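Local coordinates for laccase (Uncultured bacterium, PDB 4F7K), which probably oxidises phenolic and related substrates at copper centres while reducing dioxygen to water, as multicopper oxidases of the laccase type do, at residues 232-237 and 276-281. Sequence-based numbering, arbitrary orientation.
Sequences RADIIA and PALPPN
Leu278 reaches from an extended, proline-rich linker onto one face of strand 232-239 and sets its two methyls on different neighbours. CD2 meets the tip of Ile236, 4.3 Å from its CD1, an apolar methyl-to-methyl contact; CD1 comes to 4.2 Å from OD2 of Asp234. Both side chains of the strand leave the backbone toward the linker, as expected for residues two apart in a strand. Ile236 carries CD1 anti to its CA (chi2 160°), which extends the branch toward Leu278; in Leu278 the anti branch (chi2 174°) is CD1, sent toward the carboxylate of Asp234, which leaves CD2 for Ile236. The backbones stay well apart, 8.4 Å between CA of Ile236 and CA of Pro276, and no hydrogen bond joins them, so the linker lies over the sheet without adding a strand to it.

The polar element belongs to the strand. Buried Asp234 makes a salt bridge through OD2 to Arg185 of the adjacent strand 183-190, while OD1 is hydrogen-bonded to Thr98 of strand 97-103. Leu278 also touches Arg185, Val209 and Pro215, on strands 183-190, 204-211 and 214-220 of the same sheet, and Pro127 of a loop.

The linker follows strand 256-261 and runs on to strand 290-295, connecting in sequence what are probably the second and third cupredoxin-type domains while lying against the sheet of the second. Its hold on strand 232-239 rests on dispersion and the burial of a modest 152 Å², with the leucine methyl bordering a carboxylate whose charge is probably balanced chiefly by Arg185.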
loop_
_atom_site.group_PDB
_atom_site.type_symbol
_atom_site.label_atom_id
_atom_site.label_comp_id
_atom_site.label_asym_id
_atom_site.label_seq_id
_atom_site.Cartn_x
_atom_site.Cartn_y
_atom_site.Cartn_z
ATOM N N ARG A 232 0.816 3.909 -2.383
ATOM C CA ARG A 232 -0.181 4.793 -1.797
ATOM C C ARG A 232 0.020 6.207 -2.309
ATOM O O ARG A 232 1.171 6.625 -2.615
ATOM C CB ARG A 232 -0.028 4.808 -0.274
ATOM C CG ARG A 232 -0.693 3.673 0.426
ATOM C CD ARG A 232 0.254 2.520 0.708
ATOM N NE ARG A 232 1.282 2.916 1.651
ATOM C CZ ARG A 232 2.575 2.657 1.509
ATOM N NH1 ARG A 232 2.998 1.940 0.480
ATOM N NH2 ARG A 232 3.446 3.096 2.422
ATOM N N ALA A 233 -1.075 6.962 -2.387
ATOM C CA ALA A 233 -0.957 8.392 -2.556
ATOM C C ALA A 233 -1.994 9.055 -1.668
ATOM O O ALA A 233 -3.131 8.616 -1.644
ATOM C CB ALA A 233 -1.122 8.821 -3.994
ATOM N N ASP A 234 -1.585 10.087 -0.929
ATOM C CA ASP A 234 -2.531 10.912 -0.164
ATOM C C ASP A 234 -2.967 12.137 -0.987
ATOM O O ASP A 234 -2.153 12.824 -1.570
ATOM C CB ASP A 234 -1.906 11.393 1.167
ATOM C CG ASP A 234 -2.123 10.420 2.320
ATOM O OD1 ASP A 234 -2.411 9.214 2.084
ATOM O OD2 ASP A 234 -2.024 10.861 3.488
ATOM N N ILE A 235 -4.258 12.415 -1.005
ATOM C CA ILE A 235 -4.788 13.552 -1.721
ATOM C C ILE A 235 -5.611 14.417 -0.774
ATOM O O ILE A 235 -6.473 13.928 -0.044
ATOM C CB ILE A 235 -5.619 13.120 -2.939
ATOM C CG1 ILE A 235 -4.668 12.723 -4.081
ATOM C CG2 ILE A 235 -6.575 14.231 -3.395
ATOM C CD1 ILE A 235 -5.178 11.709 -4.996
ATOM N N ILE A 236 -5.317 15.720 -0.761
ATOM C CA ILE A 236 -6.245 16.598 -0.111
ATOM C C ILE A 236 -6.897 17.433 -1.196
ATOM O O ILE A 236 -6.225 17.974 -2.068
ATOM C CB ILE A 236 -5.563 17.432 0.989
ATOM C CG1 ILE A 236 -5.173 16.494 2.146
ATOM C CG2 ILE A 236 -6.481 18.547 1.449
ATOM C CD1 ILE A 236 -4.078 17.090 3.072
ATOM N N ALA A 237 -8.215 17.528 -1.138
ATOM C CA ALA A 237 -8.954 18.228 -2.150
ATOM C C ALA A 237 -10.268 18.720 -1.578
ATOM O O ALA A 237 -10.722 18.249 -0.527
ATOM C CB ALA A 237 -9.189 17.320 -3.362
ATOM N N PRO A 276 -2.781 22.743 2.135
ATOM C CA PRO A 276 -1.499 22.829 2.838
ATOM C C PRO A 276 -0.623 21.616 2.497
ATOM O O PRO A 276 -1.128 20.607 1.992
ATOM C CB PRO A 276 -1.923 22.776 4.301
ATOM C CG PRO A 276 -3.109 21.821 4.272
ATOM C CD PRO A 276 -3.835 22.149 2.986
ATOM N N ALA A 277 0.676 21.723 2.753
ATOM C CA ALA A 277 1.560 20.570 2.647
ATOM C C ALA A 277 1.571 19.817 3.982
ATOM O O ALA A 277 1.357 20.411 5.045
ATOM C CB ALA A 277 2.963 21.016 2.267
ATOM N N LEU A 278 1.823 18.514 3.925
ATOM C CA LEU A 278 1.979 17.716 5.148
ATOM C C LEU A 278 3.341 17.980 5.822
ATOM O O LEU A 278 4.342 18.201 5.133
ATOM C CB LEU A 278 1.785 16.213 4.861
ATOM C CG LEU A 278 0.379 15.779 4.425
ATOM C CD1 LEU A 278 0.362 14.319 4.033
ATOM C CD2 LEU A 278 -0.666 16.037 5.510
ATOM N N PRO A 279 3.378 17.953 7.169
ATOM C CA PRO A 279 4.661 18.078 7.883
ATOM C C PRO A 279 5.589 16.912 7.522
ATOM O O PRO A 279 5.115 15.770 7.363
ATOM C CB PRO A 279 4.264 18.030 9.365
ATOM C CG PRO A 279 2.867 17.509 9.403
ATOM C CD PRO A 279 2.227 17.865 8.092
ATOM N N PRO A 280 6.892 17.189 7.353
ATOM C CA PRO A 280 7.773 16.153 6.810
ATOM C C PRO A 280 8.072 15.065 7.829
ATOM O O PRO A 280 7.958 15.290 9.025
ATOM C CB PRO A 280 9.069 16.926 6.453
ATOM C CG PRO A 280 8.722 18.397 6.592
ATOM C CD PRO A 280 7.626 18.452 7.606
ATOM N N ASN A 281 8.418 13.886 7.335
ATOM C CA ASN A 281 8.943 12.789 8.155
ATOM C C ASN A 281 10.455 12.883 8.117
ATOM O O ASN A 281 10.979 13.493 7.199
ATOM C CB ASN A 281 8.473 11.438 7.577
ATOM C CG ASN A 281 7.019 11.159 7.869
ATOM O OD1 ASN A 281 6.316 10.481 7.083
ATOM N ND2 ASN A 281 6.549 11.655 9.012
#